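Local coordinates for glucose-6-phosphate 1-dehydrogenase (Mycobacterium avium, PDB 4LGV), which probably catalyses the NADP-dependent oxidation of glucose 6-phosphate to 6-phosphogluconolactone, the first step of the oxidative pentose phosphate pathway, at residues 45-50 and 418-423; 131-136 and 189-194; 56-61 and 97-102. All blocks are in the same frame, centred on the assembly; numbering follows the deposited sequence. Where two conformers were deposited one is given.

Contact 1 of 3, residues 45-50 and 418-423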
loop_
_atom_site.group_PDB
_atom_site.type_symbol
_atom_site.label_atom_id
_atom_site.label_comp_id
_atom_site.label_asym_id
_atom_site.label_seq_id
_atom_site.Cartn_x
_atom_site.Cartn_y
_atom_site.Cartn_z
ATOM N N LYS A 45 -7.064 44.708 -26.900
ATOM C CA LYS A 45 -6.214 44.451 -25.728
ATOM C C LYS A 45 -5.251 43.292 -26.041
ATOM O O LYS A 45 -4.067 43.413 -25.758
ATOM C CB LYS A 45 -7.015 44.230 -24.421
ATOM N N MET A 46 -5.750 42.234 -26.701
ATOM C CA MET A 46 -5.047 40.985 -26.839
ATOM C C MET A 46 -4.881 40.480 -28.274
ATOM O O MET A 46 -3.785 40.040 -28.643
ATOM C CB MET A 46 -5.768 39.859 -26.026
ATOM C CG MET A 46 -5.866 40.037 -24.505
ATOM S SD MET A 46 -4.319 40.050 -23.540
ATOM C CE MET A 46 -3.202 39.068 -24.490
ATOM N N THR A 47 -5.950 40.418 -29.062
ATOM C CA THR A 47 -5.879 39.582 -30.286
ATOM C C THR A 47 -4.871 40.080 -31.310
ATOM O O THR A 47 -4.061 39.313 -31.833
ATOM C CB THR A 47 -7.244 39.416 -30.959
ATOM O OG1 THR A 47 -8.222 39.077 -29.971
ATOM C CG2 THR A 47 -7.184 38.375 -32.006
ATOM N N PHE A 48 -4.890 41.381 -31.582
ATOM C CA PHE A 48 -3.918 41.959 -32.511
ATOM C C PHE A 48 -2.457 41.708 -32.108
ATOM O O PHE A 48 -1.627 41.277 -32.933
ATOM C CB PHE A 48 -4.146 43.430 -32.691
ATOM C CG PHE A 48 -5.291 43.757 -33.597
ATOM C CD1 PHE A 48 -5.358 43.236 -34.857
ATOM C CD2 PHE A 48 -6.275 44.654 -33.193
ATOM C CE1 PHE A 48 -6.393 43.551 -35.681
ATOM C CE2 PHE A 48 -7.330 44.982 -34.039
ATOM C CZ PHE A 48 -7.389 44.419 -35.280
ATOM N N ARG A 49 -2.146 41.953 -30.852
ATOM C CA ARG A 49 -0.816 41.631 -30.318
ATOM C C ARG A 49 -0.438 40.149 -30.474
ATOM O O ARG A 49 0.671 39.810 -30.892
ATOM C CB ARG A 49 -0.764 42.013 -28.842
ATOM C CG ARG A 49 0.647 42.031 -28.289
ATOM C CD ARG A 49 0.643 41.960 -26.776
ATOM N NE ARG A 49 1.991 41.949 -26.295
ATOM C CZ ARG A 49 2.351 42.104 -25.024
ATOM N NH1 ARG A 49 1.434 42.250 -24.060
ATOM N NH2 ARG A 49 3.645 42.066 -24.713
ATOM N N ALA A 50 -1.374 39.267 -30.176
ATOM C CA ALA A 50 -1.144 37.823 -30.299
ATOM C C ALA A 50 -0.879 37.406 -31.753
ATOM O O ALA A 50 0.068 36.670 -32.000
ATOM C CB ALA A 50 -2.319 37.077 -29.755
ATOM N N ARG A 418 -1.017 31.157 -26.937
ATOM C CA ARG A 418 -0.988 29.700 -26.885
ATOM C C ARG A 418 -2.366 29.108 -27.233
ATOM O O ARG A 418 -2.468 28.143 -27.969
ATOM C CB ARG A 418 -0.575 29.284 -25.477
ATOM C CG ARG A 418 -0.449 27.804 -25.249
ATOM C CD ARG A 418 -0.132 27.536 -23.799
ATOM N NE ARG A 418 0.032 26.115 -23.582
ATOM C CZ ARG A 418 -0.211 25.462 -22.446
ATOM N NH1 ARG A 418 -0.701 26.091 -21.367
ATOM N NH2 ARG A 418 0.047 24.178 -22.383
ATOM N N LEU A 419 -3.436 29.676 -26.687
ATOM C CA LEU A 419 -4.790 29.183 -26.970
ATOM C C LEU A 419 -5.188 29.377 -28.414
ATOM O O LEU A 419 -5.801 28.490 -29.014
ATOM C CB LEU A 419 -5.829 29.890 -26.097
ATOM C CG LEU A 419 -5.843 29.435 -24.663
ATOM C CD1 LEU A 419 -6.704 30.350 -23.827
ATOM C CD2 LEU A 419 -6.342 28.018 -24.525
ATOM N N LEU A 420 -4.813 30.524 -28.980
ATOM C CA LEU A 420 -5.184 30.849 -30.366
ATOM C C LEU A 420 -4.507 29.911 -31.306
ATOM O O LEU A 420 -5.103 29.426 -32.266
ATOM C CB LEU A 420 -4.765 32.287 -30.759
ATOM C CG LEU A 420 -5.847 33.317 -31.000
ATOM C CD1 LEU A 420 -5.197 34.557 -31.606
ATOM C CD2 LEU A 420 -6.947 32.810 -31.922
ATOM N N TYR A 421 -3.229 29.676 -31.047
ATOM C CA TYR A 421 -2.447 28.770 -31.887
ATOM C C TYR A 421 -3.005 27.350 -31.769
ATOM O O TYR A 421 -3.179 26.651 -32.777
ATOM C CB TYR A 421 -0.979 28.835 -31.489
ATOM C CG TYR A 421 -0.050 27.954 -32.299
ATOM C CD1 TYR A 421 0.478 28.376 -33.511
ATOM C CD2 TYR A 421 0.317 26.689 -31.833
ATOM C CE1 TYR A 421 1.352 27.586 -34.247
ATOM C CE2 TYR A 421 1.187 25.886 -32.559
ATOM C CZ TYR A 421 1.709 26.351 -33.762
ATOM O OH TYR A 421 2.553 25.531 -34.491
ATOM N N ALA A 422 -3.295 26.918 -30.544
ATOM C CA ALA A 422 -3.813 25.571 -30.347
ATOM C C ALA A 422 -5.166 25.416 -31.072
ATOM O O ALA A 422 -5.452 24.377 -31.674
ATOM C CB ALA A 422 -3.959 25.273 -28.874
ATOM N N ALA A 423 -6.010 26.438 -30.982
ATOM C CA ALA A 423 -7.316 26.369 -31.602
ATOM C C ALA A 423 -7.138 26.188 -33.086
ATOM O O ALA A 423 -7.802 25.365 -33.675
ATOM C CB ALA A 423 -8.131 27.623 -31.315
#
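Leu-420 reaches across from the helix at 418-423 and rests one methyl group, CD1, against two residues of the helix at 45-50. The contact across the gap is apolar. CD1 of Leu-420 lies 4.2 Å from CB of Ala-50. CD1 of Leu-420 is also 4.3 Å from CG2 of Thr-47, one helical turn earlier. Both distances are those of loose van der Waals packing. The first torsion of Leu-420 is unusual, with chi1 at -112°, away from the staggered values; this rotation carries CD1 to the facing helix. Ala-50 directs its CB at the partner helix, and its small side chain leaves the leucine to bridge most of the gap. The backbones stay well apart, with CA of Ala-50 and CA of Leu-420 separated by 8.1 Å.

The polar interactions lie beside this apolar touch. Thr-47 turns its methyl to Leu-420, while its hydroxyl OG1 hydrogen-bonds to the hydroxyl of Tyr-416 and probably also to OE1 of Glu-135. The two branches of the threonine thus serve different neighbours, and the buried hydroxyl is satisfied.

The contact is buried. It joins helix 41-56 of the nucleotide-binding domain to helix 413-424, which comes from the C-terminal half of the chain. Tyr-133 of strand 130-134 touches both Thr-47 and Leu-420. Elsewhere on its surface, helix 41-56 packs through Phe-48 against helix 74-87.

Contact 2 of 3, residues 131-136 and 189-194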
loop_
_atom_site.group_PDB
_atom_site.type_symbol
_atom_site.label_atom_id
_atom_site.label_comp_id
_atom_site.label_asym_id
_atom_site.label_seq_id
_atom_site.Cartn_x
_atom_site.Cartn_y
_atom_site.Cartn_z
ATOM N N LEU A 131 -11.202 28.250 -39.236
ATOM C CA LEU A 131 -11.462 28.491 -37.812
ATOM C C LEU A 131 -12.218 29.786 -37.687
ATOM O O LEU A 131 -11.688 30.824 -38.039
ATOM C CB LEU A 131 -10.164 28.594 -36.998
ATOM C CG LEU A 131 -10.366 29.003 -35.545
ATOM C CD1 LEU A 131 -11.244 27.987 -34.806
ATOM C CD2 LEU A 131 -9.061 29.110 -34.761
ATOM N N TYR A 132 -13.419 29.759 -37.130
ATOM C CA TYR A 132 -14.178 30.980 -36.822
ATOM C C TYR A 132 -13.998 31.327 -35.372
ATOM O O TYR A 132 -14.347 30.544 -34.510
ATOM C CB TYR A 132 -15.676 30.779 -37.060
ATOM C CG TYR A 132 -16.024 30.409 -38.492
ATOM C CD1 TYR A 132 -16.080 31.380 -39.469
ATOM C CD2 TYR A 132 -16.283 29.104 -38.849
ATOM C CE1 TYR A 132 -16.363 31.070 -40.785
ATOM C CE2 TYR A 132 -16.610 28.771 -40.158
ATOM C CZ TYR A 132 -16.629 29.758 -41.125
ATOM O OH TYR A 132 -16.936 29.441 -42.421
ATOM N N TYR A 133 -13.412 32.478 -35.095
ATOM C CA TYR A 133 -13.125 32.907 -33.729
ATOM C C TYR A 133 -14.041 34.051 -33.354
ATOM O O TYR A 133 -13.996 35.123 -33.964
ATOM C CB TYR A 133 -11.645 33.325 -33.626
ATOM C CG TYR A 133 -11.262 33.897 -32.302
ATOM C CD1 TYR A 133 -11.694 33.311 -31.123
ATOM C CD2 TYR A 133 -10.452 35.004 -32.209
ATOM C CE1 TYR A 133 -11.348 33.820 -29.894
ATOM C CE2 TYR A 133 -10.100 35.519 -30.985
ATOM C CZ TYR A 133 -10.539 34.909 -29.828
ATOM O OH TYR A 133 -10.211 35.412 -28.579
ATOM N N LEU A 134 -14.909 33.813 -32.376
ATOM C CA LEU A 134 -15.952 34.771 -32.052
ATOM C C LEU A 134 -15.615 35.564 -30.809
ATOM O O LEU A 134 -15.868 35.104 -29.715
ATOM C CB LEU A 134 -17.300 34.067 -31.879
ATOM C CG LEU A 134 -17.668 33.022 -32.940
ATOM C CD1 LEU A 134 -19.109 32.565 -32.733
ATOM C CD2 LEU A 134 -17.503 33.491 -34.359
ATOM N N GLU A 135 -15.064 36.758 -30.990
ATOM C CA GLU A 135 -14.830 37.643 -29.857
ATOM C C GLU A 135 -15.932 38.690 -29.877
ATOM O O GLU A 135 -15.715 39.855 -30.098
ATOM C CB GLU A 135 -13.438 38.283 -29.828
ATOM C CG GLU A 135 -12.745 38.446 -31.169
ATOM C CD GLU A 135 -11.355 39.000 -30.999
ATOM O OE1 GLU A 135 -10.812 38.947 -29.860
ATOM O OE2 GLU A 135 -10.828 39.530 -31.980
ATOM N N MET A 136 -17.124 38.231 -29.601
ATOM C CA MET A 136 -18.300 39.084 -29.652
ATOM C C MET A 136 -19.155 38.813 -28.434
ATOM O O MET A 136 -18.942 37.824 -27.714
ATOM C CB MET A 136 -19.037 38.883 -30.974
ATOM C CG MET A 136 -18.637 39.981 -31.947
ATOM S SD MET A 136 -19.423 39.697 -33.497
ATOM C CE MET A 136 -19.495 41.266 -34.354
ATOM N N LEU A 189 -14.764 24.995 -29.526
ATOM C CA LEU A 189 -13.639 25.337 -28.682
ATOM C C LEU A 189 -14.006 26.503 -27.771
ATOM O O LEU A 189 -14.162 27.660 -28.208
ATOM C CB LEU A 189 -12.448 25.717 -29.553
ATOM C CG LEU A 189 -12.045 24.710 -30.636
ATOM C CD1 LEU A 189 -10.942 25.238 -31.537
ATOM C CD2 LEU A 189 -11.575 23.466 -30.005
ATOM N N ARG A 190 -14.163 26.196 -26.493
ATOM C CA ARG A 190 -14.603 27.211 -25.549
ATOM C C ARG A 190 -13.369 27.875 -24.948
ATOM O O ARG A 190 -12.673 27.258 -24.160
ATOM C CB ARG A 190 -15.483 26.587 -24.484
ATOM C CG ARG A 190 -16.644 25.822 -25.090
ATOM C CD ARG A 190 -17.508 25.170 -24.029
ATOM N NE ARG A 190 -18.632 24.468 -24.640
ATOM C CZ ARG A 190 -18.558 23.252 -25.191
ATOM N NH1 ARG A 190 -17.427 22.532 -25.192
ATOM N NH2 ARG A 190 -19.636 22.734 -25.712
ATOM N N VAL A 191 -13.098 29.120 -25.352
ATOM C CA VAL A 191 -11.858 29.798 -25.030
ATOM C C VAL A 191 -11.940 30.484 -23.661
ATOM O O VAL A 191 -12.797 31.376 -23.422
ATOM C CB VAL A 191 -11.555 30.870 -26.079
ATOM C CG1 VAL A 191 -10.228 31.545 -25.801
ATOM C CG2 VAL A 191 -11.534 30.283 -27.508
ATOM N N ASP A 192 -11.072 30.055 -22.756
ATOM C CA ASP A 192 -10.972 30.662 -21.429
ATOM C C ASP A 192 -9.508 30.936 -21.202
ATOM O O ASP A 192 -8.720 30.008 -21.063
ATOM C CB ASP A 192 -11.531 29.716 -20.363
ATOM C CG ASP A 192 -11.513 30.317 -18.944
ATOM O OD1 ASP A 192 -10.705 31.218 -18.657
ATOM O OD2 ASP A 192 -12.352 29.894 -18.115
ATOM N N HIS A 193 -9.142 32.221 -21.189
ATOM C CA HIS A 193 -7.734 32.609 -21.134
ATOM C C HIS A 193 -7.010 32.004 -19.961
ATOM O O HIS A 193 -5.857 31.655 -20.092
ATOM C CB HIS A 193 -7.601 34.122 -21.120
ATOM C CG HIS A 193 -8.308 34.753 -22.257
ATOM N ND1 HIS A 193 -8.633 36.086 -22.277
ATOM C CD2 HIS A 193 -8.815 34.211 -23.394
ATOM C CE1 HIS A 193 -9.307 36.337 -23.380
ATOM N NE2 HIS A 193 -9.425 35.222 -24.078
ATOM N N PHE A 194 -7.703 31.840 -18.821
ATOM C CA PHE A 194 -7.069 31.192 -17.661
ATOM C C PHE A 194 -6.521 29.789 -17.968
ATOM O O PHE A 194 -5.435 29.445 -17.536
ATOM C CB PHE A 194 -7.990 31.123 -16.473
ATOM C CG PHE A 194 -8.219 32.451 -15.809
ATOM C CD1 PHE A 194 -7.179 33.143 -15.221
ATOM C CD2 PHE A 194 -9.462 32.993 -15.749
ATOM C CE1 PHE A 194 -7.390 34.363 -14.608
ATOM C CE2 PHE A 194 -9.675 34.216 -15.158
ATOM C CZ PHE A 194 -8.652 34.912 -14.572
#
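Tyr-133 and Val-191 meet on one face of the parallel sheet of the Rossmann-like nucleotide-binding domain. Their strands, 130-134 and 188-191, are not adjacent in it. Strand 158-162 runs between them, and the backbones therefore stay apart: CA of Tyr-133 and CA of Leu-189 are 9.1 Å from each other. Only side chains bridge the intervening strand.

The more closely packed part consists of two apolar pairs at ordinary van der Waals distance, all four residues buried. CE1 of Tyr-133 lies 4.3 Å from CG2 of Val-191. The methyl approaches the ring obliquely. The tyrosine has CG anti to its backbone N (chi1 175°), and the ring extends over the middle strand to reach the valine. Ala-160 of that strand touches both residues. In the second pair, CD1 of Leu-131 comes within 4.3 Å of CD1 of Leu-189. Here Leu-189 points at the other strand, while Leu-131 reaches it with the end of its side chain.

The contact is looser toward the C-terminal ends of the strands, where both segments pass into loop. NE2 of His-193, a partly exposed residue, stays 4.6 Å from OH of Tyr-133. This NE2 also hydrogen-bonds to OE1 of Glu-162, the partner of the Tyr-133 hydroxyl; the histidine was deposited in two conformers, so this link is less certain. The tyrosine hydroxyl also bonds to that of Tyr-416. Beyond the strand, Asp-192 forms an Asx turn and pairs with Lys-163. Its OD1 accepts from the backbone N of Phe-194 at 3.1 Å, with an N-H...O angle of 137°, on the anti side and 29° out of the carboxylate plane.

Contact 3 of 3, residues 56-61 and 97-102; sequences RREELE and FDRLAG
Leu-60 and Leu-100 meet through their CD1 methyls, 3.8 Å apart. This is the closest approach between 56-61 and 97-102. The two side chains cross obliquely. Leu-60 aims its CB at the helix, whereas Leu-100 reaches over with its end; its CG swings away from the backbone N (chi1 173°), which helps bring it there.

Beside the leucines lies Arg-99. Its NH2 is 4.1 Å from CA of Arg-56, which sits at the edge of the guanidinium near its plane. CG of Glu-58 is a looser neighbour. The carboxylate of Glu-58 is not paired with the arginine: Glu-58 OE2 and Arg-99 NH2 are 5.1 Å apart, so any attraction is at longer range. A water links the segments instead. It donates to O of Arg-56 at 2.7 Å and accepts from NH2 of Arg-99 at 3.1 Å, lying in the guanidinium plane at its edge.

Further out, the Arg-99 chain bends at chi3 (-52°), and its NE forms a salt bridge with Glu-55. Glu-58 has a positive phi of 62° and belongs to a Schellman motif ending the helix. This turn leads the chain on to Leu-60. Within the turn, Arg-57 NE forms a salt bridge with Glu-59 OE1 (3.1 Å), the donor lying above the carboxylate plane. Arg-57 also pairs with Glu-417.

The contact lies at the surface of the nucleotide-binding domain. It joins the end of helix 41-56 and the loop before strand 64-68 to helix 94-103. On another side, that helix packs through Phe-97 and Ala-101 against helix 74-87.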
loop_
_atom_site.group_PDB
_atom_site.type_symbol
_atom_site.label_atom_id
_atom_site.label_comp_id
_atom_site.label_asym_id
_atom_site.label_seq_id
_atom_site.Cartn_x
_atom_site.Cartn_y
_atom_site.Cartn_z
ATOM N N ARG A 56 5.673 37.315 -35.935
ATOM C CA ARG A 56 7.084 37.398 -35.630
ATOM C C ARG A 56 7.778 36.039 -35.517
ATOM O O ARG A 56 8.897 35.891 -35.948
ATOM C CB ARG A 56 7.339 38.200 -34.337
ATOM C CG ARG A 56 8.838 38.363 -34.031
ATOM C CD ARG A 56 9.054 39.371 -32.913
ATOM N NE ARG A 56 8.465 38.896 -31.653
ATOM C CZ ARG A 56 7.907 39.654 -30.700
ATOM N NH1 ARG A 56 7.858 40.976 -30.811
ATOM N NH2 ARG A 56 7.417 39.064 -29.606
ATOM N N ARG A 57 7.129 35.078 -34.876
ATOM C CA ARG A 57 7.665 33.713 -34.732
ATOM C C ARG A 57 7.476 32.871 -36.010
ATOM O O ARG A 57 7.774 31.675 -36.014
ATOM C CB ARG A 57 6.965 32.992 -33.580
ATOM C CG ARG A 57 7.279 33.585 -32.230
ATOM C CD ARG A 57 6.936 32.641 -31.084
ATOM N NE ARG A 57 5.500 32.536 -30.902
ATOM C CZ ARG A 57 4.748 33.381 -30.178
ATOM N NH1 ARG A 57 5.282 34.416 -29.539
ATOM N NH2 ARG A 57 3.431 33.194 -30.095
ATOM N N GLU A 58 6.959 33.503 -37.065
ATOM C CA GLU A 58 6.712 32.861 -38.357
ATOM C C GLU A 58 5.709 31.713 -38.254
ATOM O O GLU A 58 5.783 30.774 -38.997
ATOM C CB GLU A 58 8.018 32.393 -38.996
ATOM C CG GLU A 58 8.996 33.547 -39.265
ATOM C CD GLU A 58 10.363 33.117 -39.763
ATOM O OE1 GLU A 58 10.710 31.920 -39.714
ATOM O OE2 GLU A 58 11.104 33.993 -40.193
ATOM N N GLU A 59 4.744 31.832 -37.357
ATOM C CA GLU A 59 3.745 30.800 -37.154
ATOM C C GLU A 59 2.391 31.065 -37.847
ATOM O O GLU A 59 1.536 30.196 -37.842
ATOM C CB GLU A 59 3.571 30.516 -35.655
ATOM C CG GLU A 59 4.772 29.772 -35.060
ATOM C CD GLU A 59 4.762 29.679 -33.519
ATOM O OE1 GLU A 59 4.167 30.514 -32.814
ATOM O OE2 GLU A 59 5.371 28.747 -32.985
ATOM N N LEU A 60 2.218 32.223 -38.468
ATOM C CA LEU A 60 1.028 32.483 -39.312
ATOM C C LEU A 60 1.341 32.136 -40.766
ATOM O O LEU A 60 2.334 32.613 -41.327
ATOM C CB LEU A 60 0.630 33.956 -39.251
ATOM C CG LEU A 60 0.145 34.504 -37.897
ATOM C CD1 LEU A 60 -0.255 35.960 -38.043
ATOM C CD2 LEU A 60 -1.025 33.711 -37.344
ATOM N N GLU A 61 0.517 31.288 -41.364
ATOM C CA GLU A 61 0.762 30.827 -42.741
ATOM C C GLU A 61 -0.457 30.969 -43.646
ATOM O O GLU A 61 -0.398 30.542 -44.776
ATOM C CB GLU A 61 1.198 29.343 -42.758
ATOM C CG GLU A 61 2.438 29.021 -41.915
ATOM C CD GLU A 61 2.599 27.545 -41.507
ATOM O OE1 GLU A 61 1.603 26.787 -41.373
ATOM O OE2 GLU A 61 3.758 27.164 -41.262
ATOM N N PHE A 97 4.925 43.691 -39.033
ATOM C CA PHE A 97 3.559 44.187 -39.120
ATOM C C PHE A 97 3.073 44.130 -40.565
ATOM O O PHE A 97 1.945 43.723 -40.824
ATOM C CB PHE A 97 3.409 45.608 -38.575
ATOM C CG PHE A 97 2.023 46.138 -38.682
ATOM C CD1 PHE A 97 1.124 45.844 -37.708
ATOM C CD2 PHE A 97 1.589 46.838 -39.823
ATOM C CE1 PHE A 97 -0.190 46.255 -37.794
ATOM C CE2 PHE A 97 0.252 47.254 -39.936
ATOM C CZ PHE A 97 -0.630 46.962 -38.893
ATOM N N ASP A 98 3.950 44.474 -41.504
ATOM C CA ASP A 98 3.572 44.439 -42.924
ATOM C C ASP A 98 3.218 43.026 -43.390
ATOM O O ASP A 98 2.309 42.866 -44.197
ATOM C CB ASP A 98 4.626 45.081 -43.865
ATOM C CG ASP A 98 4.597 46.612 -43.859
ATOM O OD1 ASP A 98 3.665 47.211 -43.280
ATOM O OD2 ASP A 98 5.538 47.234 -44.449
ATOM N N ARG A 99 3.911 42.013 -42.875
ATOM C CA ARG A 99 3.542 40.605 -43.202
ATOM C C ARG A 99 2.160 40.293 -42.672
ATOM O O ARG A 99 1.374 39.686 -43.348
ATOM C CB ARG A 99 4.508 39.597 -42.626
ATOM C CG ARG A 99 5.810 39.456 -43.420
ATOM C CD ARG A 99 6.427 38.081 -43.192
ATOM N NE ARG A 99 6.572 37.755 -41.769
ATOM C CZ ARG A 99 7.607 38.083 -41.003
ATOM N NH1 ARG A 99 8.610 38.795 -41.480
ATOM N NH2 ARG A 99 7.644 37.665 -39.732
ATOM N N LEU A 100 1.858 40.764 -41.477
ATOM C CA LEU A 100 0.550 40.510 -40.902
ATOM C C LEU A 100 -0.518 41.219 -41.746
ATOM O O LEU A 100 -1.534 40.629 -42.063
ATOM C CB LEU A 100 0.497 40.988 -39.448
ATOM C CG LEU A 100 -0.864 40.944 -38.733
ATOM C CD1 LEU A 100 -1.451 39.543 -38.777
ATOM C CD2 LEU A 100 -0.690 41.409 -37.288
ATOM N N ALA A 101 -0.300 42.484 -42.070
ATOM C CA ALA A 101 -1.255 43.249 -42.882
ATOM C C ALA A 101 -1.516 42.574 -44.206
ATOM O O ALA A 101 -2.650 42.510 -44.662
ATOM C CB ALA A 101 -0.735 44.641 -43.107
ATOM N N GLY A 102 -0.470 42.014 -44.793
ATOM C CA GLY A 102 -0.592 41.249 -46.038
ATOM C C GLY A 102 -1.532 40.064 -46.006
ATOM O O GLY A 102 -2.049 39.673 -47.058
HETATM O O HOH W 1 9.999 37.623 -37.674
#

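Contacts 1 and 2 are neighbours, with centres 9 Å apart. The 2.6 Å separation of Thr-47 OG1 and Glu-135 OE1 ties them together. Ala-423 CB also packs on Leu-189 CD1 at 3.7 Å. Helix 413-424 thus lies against both helix 41-56 and side chains on one face of the sheet. Contact 3 is 13 Å from contact 1, centre to centre. It uses the far end of helix 41-56, and Tyr-421 CE1 touches Glu-59 CB at 3.9 Å. Contacts 2 and 3 do not touch; their nearest atoms are about 10 Å apart. Contacts 1 and 2 are buried, whereas contact 3 lies at the surface; a glycerol that hydrogen-bonds to Asp-98 there probably comes from the crystallisation liquor.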